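Beta-n-acetylhexosaminidase (Streptococcus pneumoniae, PDB 4AZI) hydrolyses terminal N-acetyl-beta-D-hexosamine residues from glycans, as one of the two tandem family 20 catalytic modules of the pneumococcal exo-beta-D-N-acetylglucosaminidase StrH. Local coordinates at residues 78-83 / 88-93; 53-58 / 167-172. The protein carries 2 engineered substitutions. All blocks are in the same frame, centred on the assembly; numbering follows the deposited sequence.

Contact 1 (78-83 / 88-93); sequences EGTKAY and NGTALT
Thr90 reaches out of its loop toward helix 69-83 and meets two successive residues of the last turns, Thr80 and Lys81, with a different branch for each. Its CB aims at the helix and forks there. A chi1 of -53° puts OG1 beside the backbone N and leaves the methyl CG2 anti to it; CG2 runs to Thr80 CG2 at 3.9 Å, an apolar touch in which the two threonine side chains cross obliquely. The hydroxyl branch turns the other way, and OG1 lies 3.6 Å from Lys81 CE, a packing distance to a methylene rather than a polar bond. Lys81 leaves its CA alongside the loop rather than straight at it; the chain, extended beyond CG, brings CE to Thr90 and crosses its side chain at about a right angle.

The setting is the (beta/alpha)8 barrel of the family 20 catalytic domain, in the excursion between barrel strands 41-45 and 110-117. Here the chain leaves helix 69-83, makes a short connection and enters helix 94-106, whose N-cap is Thr93. The contact therefore folds that connection back against the helix it has just left, with 128 Å² buried in total and no hydrogen bond between the segments.

Polar anchoring comes from the neighbouring loop instead. Thr80 turns its methyl to Thr90, while its OG1 bonds to Leu51 O; the carbonyl O of Thr90 accepts from Arg52 NH1. The Thr80 side chain also touches Arg52 and Ala123.

Contact 2 (53-58 / 167-172); sequences FLLDDM and MDFFAG
Aromatic packing dominates where Phe53 meets Phe169 and Phe170 at the end of helix 153-170. Phe53 and Phe169 form an offset edge-to-face pair: the Phe53 ring brings its edge to one face of Phe169, with centroids 5.5 Å apart and planes at 62°. The nearest atoms are Phe53 CZ and Phe169 CE2, 3.7 Å apart. Phe53 has CG anti to its backbone N (chi1 180°), which carries the ring out from the loop toward the helix. Phe170 is met obliquely, the two side chains sliding past each other in opposite directions; Phe53 CE2 lies 3.8 Å from Phe170 CZ, and the planes differ by 46°. Within the helix, Phe169 CD2 sits over the centre of one Phe170 face, which, with the two Phe53 pairs, completes a three-ring aromatic cluster.

Aliphatic packing adds a second foothold. Leu55 CD2 comes within 3.6 Å of Phe169 CB and also touches CG, at the root of the ring that Phe53 meets farther out.

Hydrogen bonding between the segments is absent. Inside the loop, Leu55 N makes a weak bond to Met58 SD. Just outside the two segments, Tyr166 OH of helix 153-170 donates to Phe53 O, joining loop to helix.

Val97, Gln94 and Thr98 of helix 94-106 pack against the same group, making this a buried apolar junction between outer helices and a loop of the TIM barrel characteristic of family 20 glycoside hydrolases.

Overall arrangement
One barrel supplies two grades of packing. Contact 1 is local and partly buried, joining a helix to the loop that follows it through a methyl-methyl touch and a hydroxyl oxygen set against the methylene of an exposed lysine. Contact 2 is fully buried, spans more than a hundred residues and relies mostly on aromatic rings. They share elements: helix 69-83 of contact 1 also packs on loop 53-58, Ile76 meeting Leu54 and Met58, while segment 88-93 leads into helix 94-106, which covers contact 2. Centres lie about 17 Å apart, yet Leu92 O and Leu54 N, 3.1 Å apart in a probable hydrogen bond, link the partly buried contact to the interior one.

Contact 1 (78-83 / 88-93)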
loop_
_atom_site.group_PDB
_atom_site.type_symbol
_atom_site.label_atom_id
_atom_site.label_comp_id
_atom_site.label_asym_id
_atom_site.label_seq_id
_atom_site.Cartn_x
_atom_site.Cartn_y
_atom_site.Cartn_z
ATOM N N GLU A 78 15.840 12.524 -11.923
ATOM C CA GLU A 78 15.348 13.785 -12.497
ATOM C C GLU A 78 13.825 13.936 -12.480
ATOM O O GLU A 78 13.314 14.995 -12.128
ATOM C CB GLU A 78 15.902 13.996 -13.906
ATOM C CG GLU A 78 17.299 14.605 -13.898
ATOM C CD GLU A 78 18.143 14.194 -15.089
ATOM O OE1 GLU A 78 17.602 13.590 -16.047
ATOM O OE2 GLU A 78 19.363 14.459 -15.056
ATOM N N GLY A 79 13.101 12.889 -12.869
ATOM C CA GLY A 79 11.634 12.905 -12.771
ATOM C C GLY A 79 11.156 13.129 -11.335
ATOM O O GLY A 79 10.230 13.909 -11.078
ATOM N N THR A 80 11.807 12.457 -10.391
ATOM C CA THR A 80 11.389 12.520 -8.995
ATOM C C THR A 80 11.664 13.895 -8.378
ATOM O O THR A 80 10.795 14.462 -7.707
ATOM C CB THR A 80 11.983 11.348 -8.184
ATOM O OG1 THR A 80 11.394 10.130 -8.655
ATOM C CG2 THR A 80 11.708 11.499 -6.692
ATOM N N LYS A 81 12.852 14.439 -8.637
ATOM C CA LYS A 81 13.179 15.815 -8.235
ATOM C C LYS A 81 12.271 16.866 -8.893
ATOM O O LYS A 81 11.976 17.890 -8.281
ATOM C CB LYS A 81 14.656 16.123 -8.504
ATOM C CG LYS A 81 15.608 15.297 -7.654
ATOM C CD LYS A 81 17.021 15.850 -7.683
ATOM C CE LYS A 81 17.803 15.329 -6.488
ATOM N NZ LYS A 81 19.234 15.716 -6.561
ATOM N N ALA A 82 11.819 16.598 -10.122
ATOM C CA ALA A 82 10.895 17.493 -10.842
ATOM C C ALA A 82 9.494 17.504 -10.237
ATOM O O ALA A 82 8.769 18.504 -10.337
ATOM C CB ALA A 82 10.820 17.118 -12.315
ATOM N N TYR A 83 9.094 16.380 -9.649
ATOM C CA TYR A 83 7.849 16.363 -8.892
ATOM C C TYR A 83 8.058 17.077 -7.554
ATOM O O TYR A 83 7.319 18.010 -7.222
ATOM C CB TYR A 83 7.279 14.944 -8.696
ATOM C CG TYR A 83 6.268 14.929 -7.583
ATOM C CD1 TYR A 83 5.012 15.530 -7.748
ATOM C CD2 TYR A 83 6.593 14.394 -6.333
ATOM C CE1 TYR A 83 4.097 15.567 -6.707
ATOM C CE2 TYR A 83 5.683 14.425 -5.285
ATOM C CZ TYR A 83 4.439 15.010 -5.481
ATOM O OH TYR A 83 3.540 15.046 -4.441
ATOM N N ASN A 88 15.308 15.779 2.298
ATOM C CA ASN A 88 15.617 14.603 3.129
ATOM C C ASN A 88 16.192 13.414 2.353
ATOM O O ASN A 88 16.737 12.480 2.949
ATOM C CB ASN A 88 14.370 14.147 3.905
ATOM C CG ASN A 88 13.872 15.191 4.892
ATOM O OD1 ASN A 88 14.630 16.050 5.352
ATOM N ND2 ASN A 88 12.590 15.115 5.233
ATOM N N GLY A 89 16.064 13.447 1.032
ATOM C CA GLY A 89 16.541 12.358 0.178
ATOM C C GLY A 89 15.644 12.172 -1.030
ATOM O O GLY A 89 14.622 12.852 -1.162
ATOM N N THR A 90 16.021 11.248 -1.910
ATOM C CA THR A 90 15.316 11.068 -3.172
ATOM C C THR A 90 14.700 9.685 -3.309
ATOM O O THR A 90 13.504 9.564 -3.567
ATOM C CB THR A 90 16.228 11.338 -4.390
ATOM O OG1 THR A 90 16.838 12.627 -4.265
ATOM C CG2 THR A 90 15.422 11.294 -5.694
ATOM N N ALA A 91 15.518 8.646 -3.157
ATOM C CA ALA A 91 15.063 7.285 -3.401
ATOM C C ALA A 91 15.731 6.287 -2.476
ATOM O O ALA A 91 16.904 6.431 -2.118
ATOM C CB ALA A 91 15.292 6.890 -4.857
ATOM N N LEU A 92 14.957 5.283 -2.075
ATOM C CA LEU A 92 15.490 4.137 -1.369
ATOM C C LEU A 92 16.283 3.272 -2.355
ATOM O O LEU A 92 15.957 3.220 -3.553
ATOM C CB LEU A 92 14.350 3.336 -0.736
ATOM C CG LEU A 92 13.552 3.976 0.410
ATOM C CD1 LEU A 92 12.384 3.090 0.828
ATOM C CD2 LEU A 92 14.443 4.268 1.613
ATOM N N THR A 93 17.330 2.621 -1.851
ATOM C CA THR A 93 18.149 1.708 -2.649
ATOM C C THR A 93 17.630 0.282 -2.507
ATOM O O THR A 93 16.784 0.005 -1.643
ATOM C CB THR A 93 19.619 1.702 -2.189
ATOM O OG1 THR A 93 19.698 1.138 -0.875
ATOM C CG2 THR A 93 20.223 3.110 -2.213
#

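Contact 2 (53-58 / 167-172)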
loop_
_atom_site.group_PDB
_atom_site.type_symbol
_atom_site.label_atom_id
_atom_site.label_comp_id
_atom_site.label_asym_id
_atom_site.label_seq_id
_atom_site.Cartn_x
_atom_site.Cartn_y
_atom_site.Cartn_z
ATOM N N PHE A 53 12.283 4.583 -5.431
ATOM C CA PHE A 53 12.944 3.288 -5.306
ATOM C C PHE A 53 13.698 2.956 -6.581
ATOM O O PHE A 53 13.114 2.887 -7.667
ATOM C CB PHE A 53 11.931 2.185 -4.975
ATOM C CG PHE A 53 12.533 0.810 -4.833
ATOM C CD1 PHE A 53 13.776 0.622 -4.228
ATOM C CD2 PHE A 53 11.836 -0.308 -5.277
ATOM C CE1 PHE A 53 14.316 -0.651 -4.087
ATOM C CE2 PHE A 53 12.367 -1.586 -5.135
ATOM C CZ PHE A 53 13.610 -1.757 -4.540
ATOM N N LEU A 54 15.002 2.746 -6.432
ATOM C CA LEU A 54 15.846 2.282 -7.527
ATOM C C LEU A 54 16.492 0.951 -7.185
ATOM O O LEU A 54 17.080 0.788 -6.108
ATOM C CB LEU A 54 16.937 3.302 -7.854
ATOM C CG LEU A 54 16.522 4.734 -8.182
ATOM C CD1 LEU A 54 17.744 5.645 -8.117
ATOM C CD2 LEU A 54 15.859 4.787 -9.551
ATOM N N LEU A 55 16.367 0.006 -8.111
ATOM C CA LEU A 55 17.073 -1.261 -8.039
ATOM C C LEU A 55 18.533 -1.050 -8.426
ATOM O O LEU A 55 18.866 -0.067 -9.090
ATOM C CB LEU A 55 16.450 -2.272 -9.010
ATOM C CG LEU A 55 14.930 -2.456 -9.041
ATOM C CD1 LEU A 55 14.504 -3.178 -10.311
ATOM C CD2 LEU A 55 14.450 -3.188 -7.795
ATOM N N ASP A 56 19.388 -1.993 -8.043
ATOM C CA ASP A 56 20.795 -1.959 -8.429
ATOM C C ASP A 56 20.979 -1.970 -9.943
ATOM O O ASP A 56 21.800 -1.214 -10.460
ATOM C CB ASP A 56 21.568 -3.106 -7.780
ATOM C CG ASP A 56 21.638 -2.974 -6.272
ATOM O OD1 ASP A 56 21.649 -1.830 -5.771
ATOM O OD2 ASP A 56 21.682 -4.014 -5.587
ATOM N N ASP A 57 20.216 -2.822 -10.635
ATOM C CA ASP A 57 20.172 -2.823 -12.095
ATOM C C ASP A 57 18.828 -2.331 -12.626
ATOM O O ASP A 57 17.795 -2.985 -12.442
ATOM C CB ASP A 57 20.451 -4.218 -12.687
ATOM C CG ASP A 57 20.337 -4.226 -14.206
ATOM O OD1 ASP A 57 20.681 -3.205 -14.829
ATOM O OD2 ASP A 57 19.900 -5.237 -14.788
ATOM N N MET A 58 18.866 -1.203 -13.323
ATOM C CA MET A 58 17.664 -0.564 -13.844
ATOM C C MET A 58 17.615 -0.608 -15.368
ATOM O O MET A 58 16.961 0.225 -15.994
ATOM C CB MET A 58 17.570 0.885 -13.338
ATOM C CG MET A 58 17.222 1.010 -11.866
ATOM S SD MET A 58 15.589 0.359 -11.456
ATOM C CE MET A 58 14.499 1.644 -12.049
ATOM N N MET A 167 8.535 -5.791 -10.174
ATOM C CA MET A 167 7.845 -7.029 -9.811
ATOM C C MET A 167 8.835 -8.206 -9.703
ATOM O O MET A 167 8.688 -9.068 -8.824
ATOM C CB MET A 167 6.739 -7.355 -10.815
ATOM C CG MET A 167 5.490 -6.503 -10.729
ATOM S SD MET A 167 4.344 -7.093 -11.998
ATOM C CE MET A 167 2.846 -6.175 -11.615
ATOM N N ASP A 168 9.846 -8.214 -10.582
ATOM C CA ASP A 168 10.940 -9.186 -10.524
ATOM C C ASP A 168 11.667 -9.154 -9.168
ATOM O O ASP A 168 11.921 -10.209 -8.577
ATOM C CB ASP A 168 11.903 -9.032 -11.731
ATOM C CG ASP A 168 11.246 -9.442 -13.071
ATOM O OD1 ASP A 168 10.252 -10.177 -13.035
ATOM O OD2 ASP A 168 11.711 -9.039 -14.166
ATOM N N PHE A 169 11.964 -7.958 -8.659
ATOM C CA PHE A 169 12.615 -7.839 -7.339
ATOM C C PHE A 169 11.722 -8.318 -6.176
ATOM O O PHE A 169 12.197 -9.022 -5.286
ATOM C CB PHE A 169 13.129 -6.413 -7.102
ATOM C CG PHE A 169 13.494 -6.125 -5.669
ATOM C CD1 PHE A 169 14.751 -6.469 -5.172
ATOM C CD2 PHE A 169 12.579 -5.510 -4.813
ATOM C CE1 PHE A 169 15.086 -6.207 -3.851
ATOM C CE2 PHE A 169 12.909 -5.245 -3.485
ATOM C CZ PHE A 169 14.160 -5.604 -3.006
ATOM N N PHE A 170 10.440 -7.952 -6.197
ATOM C CA PHE A 170 9.508 -8.337 -5.130
ATOM C C PHE A 170 9.042 -9.794 -5.186
ATOM O O PHE A 170 8.660 -10.341 -4.155
ATOM C CB PHE A 170 8.294 -7.387 -5.065
ATOM C CG PHE A 170 8.647 -5.991 -4.648
ATOM C CD1 PHE A 170 9.145 -5.738 -3.380
ATOM C CD2 PHE A 170 8.490 -4.925 -5.532
ATOM C CE1 PHE A 170 9.482 -4.448 -2.994
ATOM C CE2 PHE A 170 8.829 -3.634 -5.157
ATOM C CZ PHE A 170 9.327 -3.395 -3.885
ATOM N N ALA A 171 9.075 -10.411 -6.372
ATOM C CA ALA A 171 8.723 -11.824 -6.521
ATOM C C ALA A 171 9.457 -12.671 -5.495
ATOM O O ALA A 171 10.688 -12.682 -5.451
ATOM C CB ALA A 171 9.016 -12.319 -7.936
ATOM N N GLY A 172 8.695 -13.353 -4.649
ATOM C CA GLY A 172 9.259 -14.182 -3.594
ATOM C C GLY A 172 9.757 -13.440 -2.366
ATOM O O GLY A 172 10.313 -14.056 -1.464
#